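Long-range contacts in mannosephosphate isomerase, putative (Archaeoglobus fulgidus, PDB 1ZX5), which probably interconverts D-mannose 6-phosphate and D-fructose 6-phosphate as a zinc-dependent mannose-6-phosphate isomerase of the type 1 family: residues A93-V98 and A177-R182; E112-V117 and N189-Y194; A241-G246 and D282-E287. All coordinates share one frame; numbering follows the deposited sequence.

Contact 1: residues A93-V98 and A177-R182; sequences ASPTQV and AGEGLR. With LFR (beta-L-fructofuranose), chain B; ACY (acetic acid), chain I.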
loop_
_atom_site.group_PDB
_atom_site.type_symbol
_atom_site.label_atom_id
_atom_site.label_comp_id
_atom_site.label_asym_id
_atom_site.label_seq_id
_atom_site.Cartn_x
_atom_site.Cartn_y
_atom_site.Cartn_z
ATOM N N ALA A 93 3.695 5.302 13.860
ATOM C CA ALA A 93 4.639 6.047 14.684
ATOM C C ALA A 93 4.806 5.375 16.051
ATOM O O ALA A 93 5.922 5.139 16.490
ATOM C CB ALA A 93 4.215 7.530 14.820
ATOM N N SER A 94 3.690 5.073 16.704
ATOM C CA SER A 94 3.663 4.187 17.857
ATOM C C SER A 94 3.559 2.771 17.335
ATOM O O SER A 94 3.077 2.570 16.222
ATOM C CB SER A 94 2.438 4.464 18.716
ATOM O OG SER A 94 2.490 5.785 19.162
ATOM N N PRO A 95 3.994 1.780 18.140
ATOM C CA PRO A 95 3.915 0.402 17.653
ATOM C C PRO A 95 2.470 -0.055 17.395
ATOM O O PRO A 95 1.573 0.171 18.221
ATOM C CB PRO A 95 4.562 -0.422 18.781
ATOM C CG PRO A 95 4.581 0.468 19.970
ATOM C CD PRO A 95 4.577 1.873 19.493
ATOM N N THR A 96 2.254 -0.672 16.237
ATOM C CA THR A 96 0.986 -1.333 15.945
ATOM C C THR A 96 0.998 -2.706 16.638
ATOM O O THR A 96 2.068 -3.242 16.929
ATOM C CB THR A 96 0.747 -1.446 14.414
ATOM O OG1 THR A 96 1.841 -2.135 13.784
ATOM C CG2 THR A 96 0.602 -0.030 13.764
ATOM N N GLN A 97 -0.181 -3.251 16.939
ATOM C CA GLN A 97 -0.287 -4.618 17.422
ATOM C C GLN A 97 -0.032 -5.583 16.261
ATOM O O GLN A 97 -0.271 -5.246 15.089
ATOM C CB GLN A 97 -1.655 -4.864 18.087
ATOM C CG GLN A 97 -1.939 -6.315 18.579
ATOM C CD GLN A 97 -0.973 -6.842 19.661
ATOM O OE1 GLN A 97 0.108 -7.357 19.360
ATOM N NE2 GLN A 97 -1.390 -6.746 20.919
ATOM N N VAL A 98 0.484 -6.766 16.590
ATOM C CA VAL A 98 0.692 -7.809 15.596
ATOM C C VAL A 98 -0.655 -8.224 14.994
ATOM O O VAL A 98 -1.648 -8.394 15.699
ATOM C CB VAL A 98 1.434 -9.040 16.185
ATOM C CG1 VAL A 98 1.564 -10.144 15.142
ATOM C CG2 VAL A 98 2.832 -8.634 16.700
ATOM N N ALA A 177 3.883 -6.246 12.012
ATOM C CA ALA A 177 3.676 -5.015 12.757
ATOM C C ALA A 177 4.794 -4.041 12.362
ATOM O O ALA A 177 5.734 -4.399 11.628
ATOM C CB ALA A 177 3.698 -5.276 14.273
ATOM N N GLY A 178 4.687 -2.812 12.857
ATOM C CA GLY A 178 5.695 -1.788 12.622
ATOM C C GLY A 178 5.780 -0.860 13.813
ATOM O O GLY A 178 4.865 -0.813 14.630
ATOM N N GLU A 179 6.881 -0.123 13.909
ATOM C CA GLU A 179 7.094 0.820 15.000
ATOM C C GLU A 179 8.017 1.934 14.522
ATOM O O GLU A 179 9.107 1.664 14.022
ATOM C CB GLU A 179 7.704 0.099 16.206
ATOM C CG GLU A 179 7.943 0.972 17.406
ATOM C CD GLU A 179 8.502 0.183 18.596
ATOM O OE1 GLU A 179 9.480 -0.589 18.430
ATOM O OE2 GLU A 179 7.952 0.338 19.711
ATOM N N GLY A 180 7.577 3.178 14.682
ATOM C CA GLY A 180 8.351 4.334 14.257
ATOM C C GLY A 180 8.630 4.283 12.765
ATOM O O GLY A 180 9.688 4.720 12.309
ATOM N N LEU A 181 7.666 3.752 12.017
ATOM C CA LEU A 181 7.859 3.363 10.633
ATOM C C LEU A 181 6.908 4.092 9.692
ATOM O O LEU A 181 5.683 4.045 9.880
ATOM C CB LEU A 181 7.659 1.849 10.491
ATOM C CG LEU A 181 8.213 1.182 9.233
ATOM C CD1 LEU A 181 9.744 1.116 9.264
ATOM C CD2 LEU A 181 7.596 -0.209 9.080
ATOM N N ARG A 182 7.486 4.758 8.689
ATOM C CA ARG A 182 6.733 5.453 7.645
ATOM C C ARG A 182 6.812 4.615 6.383
ATOM O O ARG A 182 7.899 4.264 5.935
ATOM C CB ARG A 182 7.335 6.828 7.369
ATOM C CG ARG A 182 7.343 7.736 8.580
ATOM C CD ARG A 182 8.247 8.911 8.347
ATOM N NE ARG A 182 8.207 9.826 9.477
ATOM C CZ ARG A 182 8.897 10.967 9.544
ATOM N NH1 ARG A 182 9.697 11.333 8.550
ATOM N NH2 ARG A 182 8.792 11.742 10.610
HETATM C C1 LFR B . 2.206 -5.677 21.360
HETATM C C2 LFR B . 2.417 -4.180 21.063
HETATM C C3 LFR B . 1.078 -3.436 21.103
HETATM C C4 LFR B . 1.145 -2.455 22.253
HETATM C C5 LFR B . 2.528 -2.621 22.875
HETATM C C6 LFR B . 3.304 -1.304 22.874
HETATM O O1 LFR B . 2.524 -6.545 20.262
HETATM O O2 LFR B . 3.065 -3.958 19.789
HETATM O O3 LFR B . 0.841 -2.679 19.921
HETATM O O4 LFR B . 0.111 -2.796 23.180
HETATM O O5 LFR B . 3.225 -3.634 22.124
HETATM O O6 LFR B . 4.384 -1.289 23.822
HETATM C C ACY I . 2.007 -1.655 9.924
HETATM O O ACY I . 1.455 -2.159 10.939
HETATM O OXT ACY I . 1.455 -1.551 8.815
HETATM C CH3 ACY I . 3.410 -1.129 10.007
#

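Contact 2: residues E112-V117 and N189-Y194; sequences EAEGGV and NSTLAY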
loop_
_atom_site.group_PDB
_atom_site.type_symbol
_atom_site.label_atom_id
_atom_site.label_comp_id
_atom_site.label_asym_id
_atom_site.label_seq_id
_atom_site.Cartn_x
_atom_site.Cartn_y
_atom_site.Cartn_z
ATOM N N GLU A 112 -16.065 -13.891 4.651
ATOM C CA GLU A 112 -15.909 -12.438 4.618
ATOM C C GLU A 112 -16.506 -11.865 3.328
ATOM O O GLU A 112 -16.560 -12.556 2.302
ATOM C CB GLU A 112 -14.430 -12.061 4.740
ATOM C CG GLU A 112 -13.790 -12.474 6.072
ATOM C CD GLU A 112 -14.158 -11.552 7.255
ATOM O OE1 GLU A 112 -15.040 -10.660 7.124
ATOM O OE2 GLU A 112 -13.535 -11.716 8.328
ATOM N N ALA A 113 -16.992 -10.631 3.388
ATOM C CA ALA A 113 -17.435 -9.931 2.183
ATOM C C ALA A 113 -16.217 -9.448 1.377
ATOM O O ALA A 113 -16.273 -9.376 0.158
ATOM C CB ALA A 113 -18.358 -8.769 2.532
ATOM N N GLU A 114 -15.115 -9.126 2.053
ATOM C CA GLU A 114 -13.878 -8.792 1.325
ATOM C C GLU A 114 -13.042 -10.029 0.971
ATOM O O GLU A 114 -13.205 -11.107 1.571
ATOM C CB GLU A 114 -13.005 -7.833 2.116
ATOM C CG GLU A 114 -13.733 -6.757 2.890
ATOM C CD GLU A 114 -12.765 -5.703 3.350
ATOM O OE1 GLU A 114 -12.171 -5.048 2.467
ATOM O OE2 GLU A 114 -12.570 -5.553 4.586
ATOM N N GLY A 115 -12.139 -9.858 0.006
ATOM C CA GLY A 115 -11.207 -10.909 -0.385
ATOM C C GLY A 115 -9.967 -10.934 0.498
ATOM O O GLY A 115 -9.871 -10.194 1.492
ATOM N N GLY A 116 -9.025 -11.798 0.125
ATOM C CA GLY A 116 -7.729 -11.905 0.779
ATOM C C GLY A 116 -6.819 -10.708 0.547
ATOM O O GLY A 116 -7.132 -9.809 -0.243
ATOM N N VAL A 117 -5.708 -10.678 1.276
ATOM C CA VAL A 117 -4.788 -9.550 1.222
ATOM C C VAL A 117 -3.355 -10.037 1.067
ATOM O O VAL A 117 -2.859 -10.809 1.896
ATOM C CB VAL A 117 -4.854 -8.643 2.489
ATOM C CG1 VAL A 117 -4.123 -7.308 2.230
ATOM C CG2 VAL A 117 -6.297 -8.392 2.943
ATOM N N ASN A 189 -7.246 -4.910 -2.890
ATOM C CA ASN A 189 -8.305 -4.000 -2.507
ATOM C C ASN A 189 -9.163 -4.618 -1.390
ATOM O O ASN A 189 -10.320 -4.990 -1.600
ATOM C CB ASN A 189 -9.159 -3.614 -3.727
ATOM C CG ASN A 189 -10.150 -2.518 -3.403
ATOM O OD1 ASN A 189 -9.942 -1.741 -2.459
ATOM N ND2 ASN A 189 -11.236 -2.447 -4.172
ATOM N N SER A 190 -8.564 -4.740 -0.212
ATOM C CA SER A 190 -9.180 -5.373 0.946
ATOM C C SER A 190 -8.465 -4.908 2.196
ATOM O O SER A 190 -7.248 -4.720 2.196
ATOM C CB SER A 190 -9.103 -6.901 0.856
ATOM O OG SER A 190 -9.568 -7.510 2.052
ATOM N N THR A 191 -9.232 -4.741 3.267
ATOM C CA THR A 191 -8.690 -4.328 4.565
ATOM C C THR A 191 -8.795 -5.431 5.638
ATOM O O THR A 191 -8.592 -5.151 6.819
ATOM C CB THR A 191 -9.452 -3.088 5.106
ATOM O OG1 THR A 191 -10.863 -3.332 4.993
ATOM C CG2 THR A 191 -9.092 -1.839 4.304
ATOM N N LEU A 192 -9.120 -6.665 5.255
ATOM C CA LEU A 192 -9.212 -7.738 6.253
ATOM C C LEU A 192 -7.896 -7.877 7.001
ATOM O O LEU A 192 -6.838 -8.055 6.391
ATOM C CB LEU A 192 -9.584 -9.085 5.628
ATOM C CG LEU A 192 -11.002 -9.246 5.099
ATOM C CD1 LEU A 192 -11.157 -10.625 4.488
ATOM C CD2 LEU A 192 -12.043 -9.000 6.193
ATOM N N ALA A 193 -7.972 -7.767 8.322
ATOM C CA ALA A 193 -6.811 -7.903 9.186
ATOM C C ALA A 193 -7.279 -8.403 10.541
ATOM O O ALA A 193 -8.261 -7.899 11.085
ATOM C CB ALA A 193 -6.062 -6.550 9.324
ATOM N N TYR A 194 -6.584 -9.403 11.066
ATOM C CA TYR A 194 -6.936 -9.985 12.345
ATOM C C TYR A 194 -5.811 -9.769 13.325
ATOM O O TYR A 194 -4.674 -10.181 13.086
ATOM C CB TYR A 194 -7.242 -11.468 12.192
ATOM C CG TYR A 194 -8.262 -11.758 11.116
ATOM C CD1 TYR A 194 -9.528 -11.130 11.123
ATOM C CD2 TYR A 194 -7.977 -12.664 10.095
ATOM C CE1 TYR A 194 -10.476 -11.404 10.126
ATOM C CE2 TYR A 194 -8.908 -12.946 9.092
ATOM C CZ TYR A 194 -10.152 -12.315 9.112
ATOM O OH TYR A 194 -11.072 -12.628 8.129
HETATM O O HOH W 1 -11.606 -7.556 -1.920
#

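Contact 3: residues A241-G246 and D282-E287; sequences AEIKTG and DSFTVE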
loop_
_atom_site.group_PDB
_atom_site.type_symbol
_atom_site.label_atom_id
_atom_site.label_comp_id
_atom_site.label_asym_id
_atom_site.label_seq_id
_atom_site.Cartn_x
_atom_site.Cartn_y
_atom_site.Cartn_z
ATOM N N ALA A 241 13.217 11.960 -17.277
ATOM C CA ALA A 241 13.167 10.523 -17.482
ATOM C C ALA A 241 11.863 10.155 -18.158
ATOM O O ALA A 241 10.797 10.667 -17.805
ATOM C CB ALA A 241 13.303 9.772 -16.158
ATOM N N GLU A 242 11.957 9.257 -19.131
ATOM C CA GLU A 242 10.784 8.708 -19.774
ATOM C C GLU A 242 10.290 7.491 -18.999
ATOM O O GLU A 242 11.073 6.630 -18.607
ATOM C CB GLU A 242 11.091 8.337 -21.223
ATOM C CG GLU A 242 9.893 7.734 -21.939
ATOM C CD GLU A 242 10.097 7.584 -23.424
ATOM O OE1 GLU A 242 11.138 7.038 -23.858
ATOM O OE2 GLU A 242 9.207 8.012 -24.170
ATOM N N ILE A 243 8.984 7.415 -18.798
ATOM C CA ILE A 243 8.399 6.312 -18.054
ATOM C C ILE A 243 7.331 5.623 -18.898
ATOM O O ILE A 243 6.503 6.289 -19.516
ATOM C CB ILE A 243 7.833 6.817 -16.688
ATOM C CG1 ILE A 243 8.982 7.338 -15.811
ATOM C CG2 ILE A 243 7.027 5.709 -15.962
ATOM C CD1 ILE A 243 8.564 7.698 -14.413
ATOM N N LYS A 244 7.370 4.289 -18.933
ATOM C CA LYS A 244 6.377 3.477 -19.653
ATOM C C LYS A 244 5.392 2.877 -18.669
ATOM O O LYS A 244 5.803 2.331 -17.646
ATOM C CB LYS A 244 7.050 2.319 -20.413
ATOM C CG LYS A 244 8.266 2.693 -21.222
ATOM C CD LYS A 244 7.867 3.450 -22.450
ATOM C CE LYS A 244 8.929 3.355 -23.524
ATOM N NZ LYS A 244 8.399 3.919 -24.805
ATOM N N THR A 245 4.101 2.952 -18.979
ATOM C CA THR A 245 3.085 2.306 -18.146
ATOM C C THR A 245 3.083 0.778 -18.292
ATOM O O THR A 245 2.729 0.062 -17.350
ATOM C CB THR A 245 1.660 2.827 -18.455
ATOM O OG1 THR A 245 1.354 2.598 -19.834
ATOM C CG2 THR A 245 1.530 4.318 -18.134
ATOM N N GLY A 246 3.481 0.291 -19.470
ATOM C CA GLY A 246 3.329 -1.116 -19.842
ATOM C C GLY A 246 1.919 -1.436 -20.329
ATOM O O GLY A 246 1.546 -2.604 -20.422
ATOM N N ASP A 282 0.591 5.392 -22.959
ATOM C CA ASP A 282 1.673 4.450 -23.197
ATOM C C ASP A 282 2.929 4.868 -22.436
ATOM O O ASP A 282 3.576 4.055 -21.787
ATOM C CB ASP A 282 1.962 4.309 -24.717
ATOM C CG ASP A 282 2.190 5.682 -25.431
ATOM O OD1 ASP A 282 1.751 6.739 -24.903
ATOM O OD2 ASP A 282 2.803 5.712 -26.540
ATOM N N SER A 283 3.267 6.148 -22.527
ATOM C CA SER A 283 4.429 6.691 -21.850
ATOM C C SER A 283 4.343 8.204 -21.701
ATOM O O SER A 283 3.505 8.862 -22.316
ATOM C CB SER A 283 5.713 6.328 -22.586
ATOM O OG SER A 283 5.709 6.917 -23.852
ATOM N N PHE A 284 5.240 8.739 -20.883
ATOM C CA PHE A 284 5.256 10.148 -20.548
ATOM C C PHE A 284 6.631 10.446 -19.962
ATOM O O PHE A 284 7.398 9.520 -19.652
ATOM C CB PHE A 284 4.146 10.452 -19.524
ATOM C CG PHE A 284 4.221 9.609 -18.269
ATOM C CD1 PHE A 284 4.896 10.073 -17.145
ATOM C CD2 PHE A 284 3.616 8.354 -18.212
ATOM C CE1 PHE A 284 4.957 9.307 -15.976
ATOM C CE2 PHE A 284 3.695 7.574 -17.061
ATOM C CZ PHE A 284 4.363 8.058 -15.936
ATOM N N THR A 285 6.947 11.724 -19.802
ATOM C CA THR A 285 8.169 12.081 -19.092
ATOM C C THR A 285 7.891 12.707 -17.729
ATOM O O THR A 285 6.839 13.317 -17.507
ATOM C CB THR A 285 9.091 13.004 -19.919
ATOM O OG1 THR A 285 8.449 14.270 -20.126
ATOM C CG2 THR A 285 9.450 12.367 -21.254
ATOM N N VAL A 286 8.839 12.510 -16.816
ATOM C CA VAL A 286 8.865 13.192 -15.526
ATOM C C VAL A 286 10.182 13.974 -15.450
ATOM O O VAL A 286 11.215 13.514 -15.949
ATOM C CB VAL A 286 8.681 12.218 -14.325
ATOM C CG1 VAL A 286 7.413 11.414 -14.513
ATOM C CG2 VAL A 286 9.852 11.259 -14.193
ATOM N N GLU A 287 10.135 15.172 -14.866
ATOM C CA GLU A 287 11.323 15.999 -14.785
ATOM C C GLU A 287 11.528 16.551 -13.386
ATOM O O GLU A 287 10.632 17.165 -12.805
ATOM C CB GLU A 287 11.266 17.142 -15.803
ATOM C CG GLU A 287 12.571 17.893 -15.913
ATOM C CD GLU A 287 12.409 19.266 -16.533
ATOM O OE1 GLU A 287 11.257 19.695 -16.742
ATOM O OE2 GLU A 287 13.436 19.915 -16.829
HETATM O O HOH W 2 3.772 1.327 -22.198
#

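Contact 1: residues A93-V98 and A177-R182
The loop A93-V98 runs nearly opposite to A177-G180, their end-to-end directions 164° apart, and T96 grips G178 twice. Its backbone N reaches G178 O at 3.1 Å, almost in line with the carbonyl, and G178 N returns to T96 OG1, also at 3.1 Å. Farther along, G180 N makes a weak bond to A93 O. G180 and L181 both face A92, a G1 beta bulge, and the positive phi of G180 is one that glycine adopts readily.

T96 suits its place because its hydroxyl can accept from G178 N: OG1 stands between the backbone N and the carbonyl carbon (chi1 56°), the torsion that turns it to G178. The same OG1 donates to O of an acetate, probably from the crystallisation liquor, at 2.9 Å. A177 CB, a small methyl between strand and loop, packs 3.7 Å from T96 OG1 and 4.2 Å from V98 CG2. P95 and E179 lie side by side, CG of the proline 3.4 Å from E179 OE2, while E179 OE1 bonds to Y130. Q97 OE1 takes the fructofuranose hydroxyl O1 at 2.7 Å and also V98 N, which fixes the amide; T96 O accepts from O2. D150 and K154 add further bonds to the sugar.

The loop follows strand 85-92, whereas A177-E179 ends an edge strand paired with 128-131 and L181 starts the neighbour of 85-92.

Contact 2: residues E112-V117 and N189-Y194
E114 reaches across to T191 with both carboxylate oxygens, joining two loops of the cupin-type catalytic domain: the one that leads from helix 104-109 into strand 119-123 and the one that follows strand 181-188. Its chain, extended beyond CG, gives the reach. OE2 offers its syn lone pair to T191 OG1 at 2.8 Å. OE1 receives T191 N at 3.1 Å from above the carboxylate plane and also bonds to H45 NE2, so the two oxygens serve three donors.

S190 is small enough for its CB to lie close to the carbonyl oxygens of G115 and G116. With OG anti to the backbone N (chi1 173°), its hydroxyl gives a hydrogen bond to G115 O, 2.8 Å away. S190 OG stands 38° out of that carbonyl plane, not on a lone pair, and accepts a weak bond from L192 N. The L192 methyls lie against E112 CB and CG and also touch polar atoms, CD1 at G115 O and CD2 at E112 CD, 3.5 Å away; V117 CG2 and L192 CB form an apolar pair. E112 bends at chi2, which brings its carboxylate to the edge of the Y194 ring, where Y194 OH donates to E112 OE2 at 2.6 Å on its anti side, 27° out of the carboxylate plane.

Farther out, K203 of helix 201-207 makes a salt bridge to E112 OE2, and the same helix packs on the tyrosine. H101 bonds to L192 O, and D104 to G116 N. One water accepts from G115 N at 3.0 Å and donates to N189 O at 2.9 Å.

Contact 3: residues A241-G246 and D282-E287
Strands 241-244 and 283-287 pair antiparallel, A241 with V286 and I243 with F284 as hydrogen-bonded pairs, E242 with T285 and K244 with S283 as non-hydrogen-bonded ones, the axes of these short segments approaching to 4.6 Å. I243 N to F284 O is the shortest of the bonds at 2.8 Å. Beyond the strand, T245 N still reaches D282 O at 3.1 Å, and a water held between G246 N and the same carbonyl extends the link past the last pair.

A241, I243, F284 and V286 share one face of the sheet. The F284 ring, brought back over I243 by a chi1 of 56°, which sets CG between the backbone N and the carbonyl carbon, takes I243 CB over one face, offset toward its rim, in a CH-pi contact of 4.1 Å to the ring centroid. I243 CG2 touches F284 CZ at 3.6 Å, and T245 CG2 meets the ring edge. The other branch of the isoleucine sends CD1 to V286 CG2, 3.8 Å off, so a beta-branched residue serves two neighbours at once. Replacing F284 with an alanine would probably open a gap beside I243 and T245 and deprive F7 of its edge-to-face partner.

On the more exposed face lie E242 and K244, with S283 and T285 partly covered; K244 CD touches S283 CB at 3.6 Å. T245 OG1 is hydrogen-bonded to T281 O and to G247 N.

Strand 240-244 is an edge strand of a four-stranded sheet in the cupin domain. Next to 283-288 on its far side comes 259-262, while L252 of strand 250-256 and V277 of 274-277, from the facing sheet, pack on F284.

How the contacts relate
Contacts 1 and 2 belong to the same catalytic half of the chain. Their segments alternate along the sequence, 93-98, 112-117, 177-182 and 189-194, and adjoin strands 85-92, 119-123 and 181-188 of one six-stranded sheet; strand 181-188 starts in contact 1 and leads into contact 2. Their centres lie 20 Å apart and their nearest atoms about 4 Å, without touching. Contact 3 comes later, in the C-terminal cupin domain, its centre 34 Å from that of contact 1 and 33 Å from that of contact 2, across the chain's centre. The sugar-binding loop is thus tied into the catalytic domain, whereas contact 3 pairs two strands of a separate sheet well away from the sugar.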